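Local coordinates for signal recognition particle 54 kDa protein (Aeropyrum pernix, PDB 7EPK) that belongs to the SRP54 family, joining a helical bundle, a P-loop domain that holds guanosine-5'-diphosphate, and a helical signal-peptide-binding domain, at residues 3-8 and 289-294; 98-103 and 208-213; 375-380 and 411-416. One frame throughout, in Å; residues are numbered along the deposited sequence.

Interaction 1. Residues 3-8 and 289-294; sequences EGVRRA and RILGMG
R6 NH1 sits beside R289 O, with the carbonyl oxygen at the edge of the guanidinium, near its plane; the angle is poor, and the pair is not counted as a hydrogen bond. R289 O also takes a weak backbone bond from G292 N (3.2 Å), within its own segment. The contact sets the N-terminal helix 4-13 of the SRP54 helical bundle against the joint where helix 283-291 ends and helix 293-320 begins. The backbones come close here, with R6 CA 5.0 Å from L291 CA. G292 makes the joint: it leaves the first helix and takes the N-cap position of the next, at phi/psi 109/96°, where a CB would press on the preceding carbonyl O.

Beside this polar patch lies an apolar one. V5 points at the joint and sets both methyls against one atom, CG1 and CG2 each 3.7 Å from I290 CG2, the two side chains crossing obliquely; V5 CG2 also reaches L291 CD1 at 4.0 Å. V5 also touches L30 and E33 of helix 19-36, and L291 touches Y75 and L78 of helix 66-81. The exposed R6 instead lays its chain along the rim: CG is trans to the backbone N (chi1 -177°), bends at chi2 and chi3 carry the guanidinium back to R289, and on the way R6 CD passes 3.8 Å from G292 CA.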
ATOM      1  N   GLU A   3      -0.487 -17.118 -11.540  1.00104.17           N
ATOM      2  CA  GLU A   3       0.905 -17.587 -11.267  1.00103.51           C
ATOM      3  C   GLU A   3       1.743 -17.479 -12.549  1.00 91.81           C
ATOM      4  O   GLU A   3       2.965 -17.263 -12.437  1.00101.76           O
ATOM      5  CB  GLU A   3       0.940 -19.018 -10.705  1.00107.18           C
ATOM      6  CG  GLU A   3      -0.409 -19.590 -10.255  1.00116.30           C
ATOM      7  CD  GLU A   3      -0.917 -19.217  -8.863  1.00116.91           C
ATOM      8  OE1 GLU A   3      -0.437 -18.218  -8.281  1.00119.11           O
ATOM      9  OE2 GLU A   3      -1.808 -19.926  -8.360  1.00112.25           O
ATOM     10  N   GLY A   4       1.124 -17.633 -13.720  1.00 73.70           N
ATOM     11  CA  GLY A   4       1.791 -17.430 -15.018  1.00 75.78           C
ATOM     12  C   GLY A   4       2.464 -16.068 -15.093  1.00 73.69           C
ATOM     13  O   GLY A   4       3.553 -15.970 -15.692  1.00 81.04           O
ATOM     14  N   VAL A   5       1.836 -15.052 -14.509  1.00 67.52           N
ATOM     15  CA  VAL A   5       2.322 -13.640 -14.481  1.00 72.15           C
ATOM     16  C   VAL A   5       3.725 -13.569 -13.843  1.00 70.53           C
ATOM     17  O   VAL A   5       4.590 -12.827 -14.365  1.00 64.56           O
ATOM     18  CB  VAL A   5       1.306 -12.734 -13.758  1.00 74.83           C
ATOM     19  CG1 VAL A   5       0.759 -13.396 -12.500  1.00 82.01           C
ATOM     20  CG2 VAL A   5       1.889 -11.365 -13.436  1.00 73.61           C
ATOM     21  N   ARG A   6       3.972 -14.300 -12.759  1.00 70.44           N
ATOM     22  CA  ARG A   6       5.331 -14.410 -12.170  1.00 74.73           C
ATOM     23  C   ARG A   6       6.286 -14.800 -13.316  1.00 79.08           C
ATOM     24  O   ARG A   6       7.146 -13.965 -13.652  1.00 89.65           O
ATOM     25  CB  ARG A   6       5.300 -15.363 -10.966  1.00 82.62           C
ATOM     26  CG  ARG A   6       6.621 -15.518 -10.222  1.00 91.37           C
ATOM     27  CD  ARG A   6       6.511 -15.536  -8.702  1.00100.95           C
ATOM     28  NE  ARG A   6       5.669 -16.588  -8.118  1.00109.67           N
ATOM     29  CZ  ARG A   6       4.495 -16.406  -7.491  1.00109.18           C
ATOM     30  NH1 ARG A   6       3.960 -15.200  -7.363  1.00104.47           N
ATOM     31  NH2 ARG A   6       3.846 -17.446  -6.991  1.00101.26           N
ATOM     32  N   ARG A   7       6.079 -15.967 -13.949  1.00 76.87           N
ATOM     33  CA  ARG A   7       6.931 -16.544 -15.035  1.00 73.64           C
ATOM     34  C   ARG A   7       7.184 -15.505 -16.133  1.00 70.75           C
ATOM     35  O   ARG A   7       8.355 -15.385 -16.564  1.00 61.83           O
ATOM     36  CB  ARG A   7       6.291 -17.774 -15.694  1.00 83.66           C
ATOM     37  CG  ARG A   7       6.718 -19.115 -15.110  1.00 89.71           C
ATOM     38  CD  ARG A   7       6.168 -20.318 -15.871  1.00 96.22           C
ATOM     39  NE  ARG A   7       4.713 -20.294 -16.059  1.00106.41           N
ATOM     40  CZ  ARG A   7       4.074 -19.915 -17.173  1.00104.88           C
ATOM     41  NH1 ARG A   7       4.748 -19.519 -18.244  1.00 99.41           N
ATOM     42  NH2 ARG A   7       2.751 -19.933 -17.206  1.00 99.23           N
ATOM     43  N   ALA A   8       6.132 -14.798 -16.564  1.00 68.97           N
ATOM     44  CA  ALA A   8       6.190 -13.677 -17.535  1.00 64.68           C
ATOM     45  C   ALA A   8       7.160 -12.603 -17.036  1.00 65.04           C
ATOM     46  O   ALA A   8       8.019 -12.159 -17.832  1.00 78.55           O
ATOM     47  CB  ALA A   8       4.826 -13.082 -17.759  1.00 59.63           C
ATOM     48  N   ARG A 289       3.095  -9.676  -5.026  1.00 61.32           N
ATOM     49  CA  ARG A 289       3.187 -11.137  -4.803  1.00 67.84           C
ATOM     50  C   ARG A 289       2.948 -11.810  -6.147  1.00 62.33           C
ATOM     51  O   ARG A 289       3.649 -12.762  -6.462  1.00 54.94           O
ATOM     52  CB  ARG A 289       2.145 -11.605  -3.777  1.00 80.44           C
ATOM     53  CG  ARG A 289       2.565 -11.479  -2.321  1.00 85.88           C
ATOM     54  CD  ARG A 289       1.783 -12.451  -1.453  1.00 95.27           C
ATOM     55  NE  ARG A 289       2.511 -12.778  -0.234  1.00106.98           N
ATOM     56  CZ  ARG A 289       2.214 -12.359   0.995  1.00115.66           C
ATOM     57  NH1 ARG A 289       1.161 -11.584   1.218  1.00117.34           N
ATOM     58  NH2 ARG A 289       2.983 -12.740   2.005  1.00110.67           N
ATOM     59  N   ILE A 290       1.913 -11.338  -6.837  1.00 67.06           N
ATOM     60  CA  ILE A 290       1.551 -11.649  -8.250  1.00 67.33           C
ATOM     61  C   ILE A 290       2.813 -11.512  -9.115  1.00 66.16           C
ATOM     62  O   ILE A 290       3.204 -12.497  -9.773  1.00 63.03           O
ATOM     63  CB  ILE A 290       0.417 -10.683  -8.684  1.00 74.06           C
ATOM     64  CG1 ILE A 290      -0.920 -10.998  -8.006  1.00 82.25           C
ATOM     65  CG2 ILE A 290       0.255 -10.604 -10.186  1.00 73.13           C
ATOM     66  CD1 ILE A 290      -1.280 -12.468  -7.970  1.00 89.82           C
ATOM     67  N   LEU A 291       3.428 -10.324  -9.094  1.00 64.07           N
ATOM     68  CA  LEU A 291       4.586  -9.955  -9.952  1.00 61.72           C
ATOM     69  C   LEU A 291       5.808 -10.773  -9.536  1.00 64.47           C
ATOM     70  O   LEU A 291       6.704 -10.932 -10.368  1.00 69.56           O
ATOM     71  CB  LEU A 291       4.868  -8.455  -9.818  1.00 55.61           C
ATOM     72  CG  LEU A 291       4.391  -7.570 -10.963  1.00 54.73           C
ATOM     73  CD1 LEU A 291       3.063  -8.020 -11.531  1.00 56.08           C
ATOM     74  CD2 LEU A 291       4.294  -6.124 -10.511  1.00 57.73           C
ATOM     75  N   GLY A 292       5.855 -11.228  -8.286  1.00 66.43           N
ATOM     76  CA  GLY A 292       7.021 -11.934  -7.721  1.00 75.18           C
ATOM     77  C   GLY A 292       7.731 -11.061  -6.705  1.00 79.53           C
ATOM     78  O   GLY A 292       8.539 -10.212  -7.129  1.00 77.85           O
ATOM     79  N   MET A 293       7.401 -11.272  -5.422  1.00 83.82           N
ATOM     80  CA  MET A 293       7.772 -10.437  -4.248  1.00 79.07           C
ATOM     81  C   MET A 293       9.292 -10.261  -4.207  1.00 69.44           C
ATOM     82  O   MET A 293       9.731  -9.123  -4.007  1.00 54.22           O
ATOM     83  CB  MET A 293       7.282 -11.119  -2.965  1.00 93.59           C
ATOM     84  CG  MET A 293       7.020 -10.189  -1.786  1.00 99.80           C
ATOM     85  SD  MET A 293       6.009 -11.041  -0.530  1.00100.41           S
ATOM     86  CE  MET A 293       7.065 -12.440  -0.131  1.00 99.05           C
ATOM     87  N   GLY A 294      10.055 -11.339  -4.428  1.00 74.35           N
ATOM     88  CA  GLY A 294      11.538 -11.318  -4.475  1.00 82.34           C
ATOM     89  C   GLY A 294      12.084 -10.313  -5.495  1.00 87.25           C
ATOM     90  O   GLY A 294      12.672  -9.283  -5.083  1.00 79.77           O
TER

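Interaction 2. Residues 98-103 and 208-213; sequences IVLLVG and VRPDEV
Strand 97-102 and the start of strand 212-218 run parallel, with V99 bridged to E212 and L100 to V213. E212 is held by both its backbone polar atoms: its N donates to I98 O at 3.2 Å, and its O accepts from L100 N at 3.0 Å. I98 O takes a second donor, D211 N, which lies in the carbonyl plane, whereas E212 N is tilted 17° from it. Beyond the segments the pairing goes on, L100 and V102 both bonding A214.

The D211 side chain extends the pairing at the strand entrance. With CG beside its own backbone N (chi1 -68°), the carboxylate turns to I98, and OD2 accepts I98 N through its anti lone pair at 3.0 Å in a nearly straight bond (170°).

On the face shared by L100 and V213 the packing is apolar. L100 lies alongside P210 and points the same way, CB to CB 3.7 Å; it also touches I204 and A205 of helix 194-208. V102 meets V213 at about a right angle, V102 CG2 being 3.7 Å from V213 CG1. Near the entrance, I98 CG2 rests on V208 CG1 at 3.5 Å, and L170 of helix 162-175 touches both residues. On the face of V99 the buried E212 carboxylate is satisfied: OE2 by S240 OG, OE1 by a salt bridge to K267 NZ and by W97 NE1.

These are central parallel strands of a P-loop NTPase sheet; the first leads toward the GDP site, the V102 side chain about 10 Å from the nucleotide, and into G103, which fits the opening glycine of a Walker A loop.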
ATOM      1  N   ILE A  98     -20.130  -0.230  14.395  1.00 37.07           N
ATOM      2  CA  ILE A  98     -21.134  -1.281  14.076  1.00 36.81           C
ATOM      3  C   ILE A  98     -20.978  -1.723  12.611  1.00 37.35           C
ATOM      4  O   ILE A  98     -21.160  -0.891  11.691  1.00 37.66           O
ATOM      5  CB  ILE A  98     -22.557  -0.809  14.430  1.00 39.29           C
ATOM      6  CG1 ILE A  98     -22.623  -0.043  15.760  1.00 41.63           C
ATOM      7  CG2 ILE A  98     -23.516  -1.989  14.442  1.00 38.59           C
ATOM      8  CD1 ILE A  98     -21.996  -0.761  16.930  1.00 41.10           C
ATOM      9  N   VAL A  99     -20.699  -3.012  12.404  1.00 33.71           N
ATOM     10  CA  VAL A  99     -20.459  -3.616  11.064  1.00 35.36           C
ATOM     11  C   VAL A  99     -21.618  -4.534  10.682  1.00 38.55           C
ATOM     12  O   VAL A  99     -21.717  -5.619  11.278  1.00 40.47           O
ATOM     13  CB  VAL A  99     -19.161  -4.433  11.058  1.00 34.00           C
ATOM     14  CG1 VAL A  99     -18.870  -4.960   9.676  1.00 35.41           C
ATOM     15  CG2 VAL A  99     -17.990  -3.625  11.582  1.00 38.11           C
ATOM     16  N   LEU A 100     -22.430  -4.155   9.694  1.00 38.92           N
ATOM     17  CA  LEU A 100     -23.464  -5.058   9.130  1.00 36.14           C
ATOM     18  C   LEU A 100     -22.879  -5.847   7.961  1.00 37.42           C
ATOM     19  O   LEU A 100     -22.646  -5.260   6.900  1.00 44.53           O
ATOM     20  CB  LEU A 100     -24.678  -4.239   8.690  1.00 36.80           C
ATOM     21  CG  LEU A 100     -25.814  -5.043   8.045  1.00 36.95           C
ATOM     22  CD1 LEU A 100     -26.357  -6.084   9.002  1.00 36.42           C
ATOM     23  CD2 LEU A 100     -26.934  -4.127   7.558  1.00 36.47           C
ATOM     24  N   LEU A 101     -22.742  -7.156   8.121  1.00 40.57           N
ATOM     25  CA  LEU A 101     -22.444  -8.096   7.005  1.00 41.07           C
ATOM     26  C   LEU A 101     -23.669  -8.249   6.071  1.00 45.72           C
ATOM     27  O   LEU A 101     -24.819  -8.255   6.533  1.00 52.23           O
ATOM     28  CB  LEU A 101     -22.007  -9.428   7.625  1.00 36.63           C
ATOM     29  CG  LEU A 101     -20.519  -9.531   7.951  1.00 36.89           C
ATOM     30  CD1 LEU A 101     -19.929  -8.184   8.342  1.00 37.87           C
ATOM     31  CD2 LEU A 101     -20.260 -10.564   9.026  1.00 38.20           C
ATOM     32  N   VAL A 102     -23.449  -8.310   4.768  1.00 49.26           N
ATOM     33  CA  VAL A 102     -24.521  -8.581   3.770  1.00 54.40           C
ATOM     34  C   VAL A 102     -23.876  -9.440   2.686  1.00 60.30           C
ATOM     35  O   VAL A 102     -22.642  -9.516   2.663  1.00 51.49           O
ATOM     36  CB  VAL A 102     -25.181  -7.298   3.212  1.00 53.91           C
ATOM     37  CG1 VAL A 102     -25.834  -6.468   4.310  1.00 49.07           C
ATOM     38  CG2 VAL A 102     -24.230  -6.428   2.407  1.00 52.66           C
ATOM     39  N   GLY A 103     -24.694 -10.112   1.873  1.00 77.33           N
ATOM     40  CA  GLY A 103     -24.246 -11.178   0.955  1.00 74.78           C
ATOM     41  C   GLY A 103     -25.233 -12.329   0.913  1.00 69.10           C
ATOM     42  O   GLY A 103     -26.100 -12.381   1.784  1.00 57.92           O
ATOM     43  N   VAL A 208     -30.380  -0.784  13.274  1.00 56.41           N
ATOM     44  CA  VAL A 208     -29.007  -0.973  13.813  1.00 51.67           C
ATOM     45  C   VAL A 208     -28.170   0.293  13.613  1.00 47.92           C
ATOM     46  O   VAL A 208     -27.365   0.574  14.504  1.00 48.90           O
ATOM     47  CB  VAL A 208     -28.351  -2.218  13.205  1.00 56.32           C
ATOM     48  CG1 VAL A 208     -26.904  -2.347  13.627  1.00 65.80           C
ATOM     49  CG2 VAL A 208     -29.102  -3.483  13.597  1.00 60.09           C
ATOM     50  N   ARG A 209     -28.362   1.017  12.506  1.00 45.47           N
ATOM     51  CA  ARG A 209     -27.554   2.198  12.079  1.00 45.22           C
ATOM     52  C   ARG A 209     -26.078   1.812  11.930  1.00 44.48           C
ATOM     53  O   ARG A 209     -25.207   2.316  12.630  1.00 42.96           O
ATOM     54  CB  ARG A 209     -27.773   3.361  13.053  1.00 45.16           C
ATOM     55  CG  ARG A 209     -28.768   4.397  12.544  1.00 49.00           C
ATOM     56  CD  ARG A 209     -29.085   5.419  13.595  1.00 45.98           C
ATOM     57  NE  ARG A 209     -27.830   5.767  14.211  1.00 57.01           N
ATOM     58  CZ  ARG A 209     -27.596   5.908  15.506  1.00 60.58           C
ATOM     59  NH1 ARG A 209     -28.550   5.761  16.404  1.00 56.79           N
ATOM     60  NH2 ARG A 209     -26.383   6.245  15.894  1.00 73.17           N
ATOM     61  N   PRO A 210     -25.718   0.927  10.974  1.00 44.84           N
ATOM     62  CA  PRO A 210     -24.351   0.417  10.899  1.00 46.08           C
ATOM     63  C   PRO A 210     -23.361   1.484  10.397  1.00 45.91           C
ATOM     64  O   PRO A 210     -23.729   2.316   9.562  1.00 45.09           O
ATOM     65  CB  PRO A 210     -24.456  -0.783   9.944  1.00 43.57           C
ATOM     66  CG  PRO A 210     -25.649  -0.468   9.084  1.00 43.19           C
ATOM     67  CD  PRO A 210     -26.571   0.412   9.900  1.00 42.09           C
ATOM     68  N   ASP A 211     -22.145   1.453  10.945  1.00 42.86           N
ATOM     69  CA  ASP A 211     -21.047   2.400  10.613  1.00 40.87           C
ATOM     70  C   ASP A 211     -20.386   1.936   9.298  1.00 38.70           C
ATOM     71  O   ASP A 211     -19.862   2.791   8.561  1.00 39.28           O
ATOM     72  CB  ASP A 211     -20.122   2.582  11.829  1.00 39.22           C
ATOM     73  CG  ASP A 211     -20.770   3.305  13.020  1.00 42.36           C
ATOM     74  OD1 ASP A 211     -21.144   4.507  12.868  1.00 41.54           O
ATOM     75  OD2 ASP A 211     -20.862   2.691  14.124  1.00 46.12           O
ATOM     76  N   GLU A 212     -20.487   0.647   8.975  1.00 35.85           N
ATOM     77  CA  GLU A 212     -19.811  -0.013   7.833  1.00 38.86           C
ATOM     78  C   GLU A 212     -20.695  -1.195   7.418  1.00 40.48           C
ATOM     79  O   GLU A 212     -20.792  -2.145   8.202  1.00 43.53           O
ATOM     80  CB  GLU A 212     -18.394  -0.450   8.244  1.00 42.37           C
ATOM     81  CG  GLU A 212     -17.589  -1.271   7.222  1.00 47.38           C
ATOM     82  CD  GLU A 212     -16.224  -1.830   7.696  1.00 53.44           C
ATOM     83  OE1 GLU A 212     -15.691  -1.331   8.722  1.00 53.37           O
ATOM     84  OE2 GLU A 212     -15.673  -2.801   7.066  1.00 46.98           O
ATOM     85  N   VAL A 213     -21.343  -1.131   6.251  1.00 38.17           N
ATOM     86  CA  VAL A 213     -22.003  -2.317   5.641  1.00 37.73           C
ATOM     87  C   VAL A 213     -20.962  -3.025   4.773  1.00 38.40           C
ATOM     88  O   VAL A 213     -20.453  -2.421   3.830  1.00 43.41           O
ATOM     89  CB  VAL A 213     -23.261  -1.919   4.847  1.00 38.85           C
ATOM     90  CG1 VAL A 213     -23.822  -3.105   4.095  1.00 38.06           C
ATOM     91  CG2 VAL A 213     -24.336  -1.297   5.729  1.00 37.36           C
TER

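Interaction 3. Residues 375-380 and 411-416; sequences AIIESM and RELLVY
L413 reaches across from helix 409-423 to the end of helix 367-379, and one methyl does the touching. Its CB already points at the other segment; CG follows, trans to the backbone N (chi1 168°), and the branch ending in CD2 reaches two isoleucines. L413 CD2 lies 3.7 Å from I376 CG2, and the two side chains slide past each other in opposite directions. The same methyl is 3.7 Å from I377 CG1, here with the side chains at about a right angle, and 4.2 Å from I377 CD1. A third neighbour, M380 CE, is also 4.2 Å from L413 CD2, so CD2 touches three residues. Elsewhere L413 touches I329 and W373.

M380 is the first residue beyond the helix. Its chain is extended past CG, which carries the terminal methyl across to the second helix, where M380 CE meets L414 CD1 at 4.0 Å while the two side chains run in opposite senses. M326 of helix 326-337 touches both M380 and L414. I376 continues to I399 of helix 393-402, and I377 to Y330.

All five contacting residues are buried and joined through aliphatic carbon and methionine methyl alone. Such apolar packing, to which helices 326-337, 367-379, 393-402 and 409-423 all contribute, is part of the core of the helical signal-peptide-binding domain of SRP54 proteins.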
ATOM      1  N   ALA A 375      22.022  20.474   9.191  1.00 71.90           N
ATOM      2  CA  ALA A 375      21.311  21.313  10.194  1.00 69.77           C
ATOM      3  C   ALA A 375      21.826  22.750  10.111  1.00 65.57           C
ATOM      4  O   ALA A 375      20.997  23.681  10.130  1.00 55.84           O
ATOM      5  CB  ALA A 375      21.518  20.753  11.581  1.00 72.46           C
ATOM      6  N   ILE A 376      23.158  22.884  10.046  1.00 67.04           N
ATOM      7  CA  ILE A 376      23.915  24.163   9.889  1.00 65.81           C
ATOM      8  C   ILE A 376      23.344  24.929   8.693  1.00 58.11           C
ATOM      9  O   ILE A 376      22.942  26.070   8.882  1.00 52.88           O
ATOM     10  CB  ILE A 376      25.426  23.896   9.699  1.00 71.22           C
ATOM     11  CG1 ILE A 376      26.105  23.339  10.955  1.00 71.19           C
ATOM     12  CG2 ILE A 376      26.125  25.143   9.179  1.00 70.84           C
ATOM     13  CD1 ILE A 376      26.546  24.390  11.939  1.00 79.18           C
ATOM     14  N   ILE A 377      23.366  24.318   7.503  1.00 59.00           N
ATOM     15  CA  ILE A 377      22.939  24.944   6.215  1.00 57.36           C
ATOM     16  C   ILE A 377      21.477  25.377   6.368  1.00 57.77           C
ATOM     17  O   ILE A 377      21.119  26.496   5.966  1.00 58.79           O
ATOM     18  CB  ILE A 377      23.147  23.983   5.023  1.00 57.66           C
ATOM     19  CG1 ILE A 377      24.620  23.631   4.809  1.00 53.34           C
ATOM     20  CG2 ILE A 377      22.571  24.574   3.751  1.00 61.64           C
ATOM     21  CD1 ILE A 377      24.824  22.476   3.892  1.00 48.59           C
ATOM     22  N   GLU A 378      20.655  24.535   6.980  1.00 61.17           N
ATOM     23  CA  GLU A 378      19.206  24.823   7.141  1.00 61.79           C
ATOM     24  C   GLU A 378      19.006  26.096   7.977  1.00 61.19           C
ATOM     25  O   GLU A 378      17.943  26.714   7.827  1.00 63.29           O
ATOM     26  CB  GLU A 378      18.496  23.599   7.717  1.00 63.16           C
ATOM     27  CG  GLU A 378      18.416  22.427   6.755  1.00 67.28           C
ATOM     28  CD  GLU A 378      17.923  21.144   7.392  1.00 67.39           C
ATOM     29  OE1 GLU A 378      18.085  20.067   6.779  1.00 70.38           O
ATOM     30  OE2 GLU A 378      17.382  21.229   8.498  1.00 71.81           O
ATOM     31  N   SER A 379      19.975  26.485   8.816  1.00 74.52           N
ATOM     32  CA  SER A 379      19.877  27.645   9.758  1.00 77.72           C
ATOM     33  C   SER A 379      20.491  28.916   9.137  1.00 66.55           C
ATOM     34  O   SER A 379      20.163  30.016   9.609  1.00 75.33           O
ATOM     35  CB  SER A 379      20.489  27.327  11.123  1.00 79.41           C
ATOM     36  OG  SER A 379      19.790  26.270  11.778  1.00 79.53           O
ATOM     37  N   MET A 380      21.316  28.789   8.097  1.00 53.28           N
ATOM     38  CA  MET A 380      21.836  29.940   7.318  1.00 49.98           C
ATOM     39  C   MET A 380      20.671  30.667   6.629  1.00 50.96           C
ATOM     40  O   MET A 380      19.794  29.982   6.120  1.00 45.57           O
ATOM     41  CB  MET A 380      22.793  29.446   6.236  1.00 51.29           C
ATOM     42  CG  MET A 380      23.961  28.661   6.759  1.00 54.89           C
ATOM     43  SD  MET A 380      25.129  28.402   5.424  1.00 59.32           S
ATOM     44  CE  MET A 380      26.566  27.764   6.276  1.00 65.82           C
ATOM     45  N   ARG A 411      32.590  26.489  11.208  1.00 78.94           N
ATOM     46  CA  ARG A 411      33.933  26.735  10.592  1.00 80.53           C
ATOM     47  C   ARG A 411      34.382  25.527   9.758  1.00 73.80           C
ATOM     48  O   ARG A 411      34.989  25.760   8.709  1.00 76.86           O
ATOM     49  CB  ARG A 411      35.041  27.015  11.618  1.00 82.60           C
ATOM     50  CG  ARG A 411      35.007  28.391  12.262  1.00 75.52           C
ATOM     51  CD  ARG A 411      36.141  28.551  13.260  1.00 76.14           C
ATOM     52  NE  ARG A 411      36.148  29.930  13.722  1.00 74.38           N
ATOM     53  CZ  ARG A 411      36.730  30.941  13.089  1.00 70.78           C
ATOM     54  NH1 ARG A 411      37.419  30.722  11.976  1.00 77.88           N
ATOM     55  NH2 ARG A 411      36.629  32.169  13.577  1.00 64.98           N
ATOM     56  N   GLU A 412      34.155  24.293  10.221  1.00 76.79           N
ATOM     57  CA  GLU A 412      34.608  23.054   9.520  1.00 80.94           C
ATOM     58  C   GLU A 412      33.966  23.011   8.123  1.00 71.52           C
ATOM     59  O   GLU A 412      34.705  22.836   7.152  1.00 60.74           O
ATOM     60  CB  GLU A 412      34.256  21.778  10.298  1.00 91.42           C
ATOM     61  CG  GLU A 412      34.980  21.597  11.628  1.00 99.31           C
ATOM     62  CD  GLU A 412      34.394  20.531  12.554  1.00110.55           C
ATOM     63  OE1 GLU A 412      33.388  19.892  12.176  1.00124.01           O
ATOM     64  OE2 GLU A 412      34.935  20.340  13.665  1.00105.29           O
ATOM     65  N   LEU A 413      32.636  23.144   8.046  1.00 69.54           N
ATOM     66  CA  LEU A 413      31.863  23.175   6.775  1.00 72.74           C
ATOM     67  C   LEU A 413      32.465  24.272   5.903  1.00 69.00           C
ATOM     68  O   LEU A 413      32.833  23.998   4.740  1.00 62.11           O
ATOM     69  CB  LEU A 413      30.373  23.444   7.065  1.00 77.77           C
ATOM     70  CG  LEU A 413      29.461  23.784   5.870  1.00 69.89           C
ATOM     71  CD1 LEU A 413      29.658  22.829   4.701  1.00 69.58           C
ATOM     72  CD2 LEU A 413      27.997  23.770   6.281  1.00 71.71           C
ATOM     73  N   LEU A 414      32.555  25.475   6.471  1.00 69.11           N
ATOM     74  CA  LEU A 414      33.022  26.675   5.748  1.00 66.92           C
ATOM     75  C   LEU A 414      34.361  26.359   5.076  1.00 78.86           C
ATOM     76  O   LEU A 414      34.458  26.546   3.834  1.00 80.23           O
ATOM     77  CB  LEU A 414      33.065  27.850   6.723  1.00 62.78           C
ATOM     78  CG  LEU A 414      31.874  28.802   6.597  1.00 69.34           C
ATOM     79  CD1 LEU A 414      30.542  28.068   6.614  1.00 68.49           C
ATOM     80  CD2 LEU A 414      31.903  29.860   7.683  1.00 73.67           C
ATOM     81  N   VAL A 415      35.319  25.802   5.824  1.00 84.04           N
ATOM     82  CA  VAL A 415      36.657  25.413   5.279  1.00 85.16           C
ATOM     83  C   VAL A 415      36.429  24.404   4.151  1.00 76.64           C
ATOM     84  O   VAL A 415      37.048  24.586   3.078  1.00 76.72           O
ATOM     85  CB  VAL A 415      37.605  24.858   6.365  1.00 90.05           C
ATOM     86  CG1 VAL A 415      38.916  24.335   5.787  1.00 87.97           C
ATOM     87  CG2 VAL A 415      37.893  25.899   7.431  1.00 92.76           C
ATOM     88  N   TYR A 416      35.563  23.409   4.393  1.00 71.75           N
ATOM     89  CA  TYR A 416      35.229  22.303   3.453  1.00 67.84           C
ATOM     90  C   TYR A 416      34.813  22.925   2.127  1.00 63.66           C
ATOM     91  O   TYR A 416      35.443  22.649   1.075  1.00 59.95           O
ATOM     92  CB  TYR A 416      34.117  21.407   4.006  1.00 69.48           C
ATOM     93  CG  TYR A 416      33.730  20.253   3.115  1.00 73.52           C
ATOM     94  CD1 TYR A 416      34.444  19.066   3.136  1.00 73.66           C
ATOM     95  CD2 TYR A 416      32.647  20.345   2.252  1.00 71.23           C
ATOM     96  CE1 TYR A 416      34.099  18.002   2.319  1.00 69.68           C
ATOM     97  CE2 TYR A 416      32.291  19.292   1.429  1.00 71.54           C
ATOM     98  CZ  TYR A 416      33.016  18.114   1.471  1.00 69.36           C
ATOM     99  OH  TYR A 416      32.681  17.064   0.675  1.00 72.17           O
TER

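In the fold
The three contacts sit in three parts of an elongated chain and share no helix or strand. Interaction 2 is nested along the sequence inside the loop closed by interaction 1, whereas interaction 3 follows both and lies across the chain's centre from interaction 2, their centres about 58 Å apart. Interaction 2 is sheet core, held by backbone hydrogen bonds with aliphatic packing and a satisfied buried carboxylate. Interaction 3 is equally buried but purely apolar, helix against helix. Interaction 1 is only partly buried: valine, isoleucine and leucine pack inside while arginine lies at the exposed rim, where the N-terminal helix meets the helices that follow the nucleotide-binding sheet.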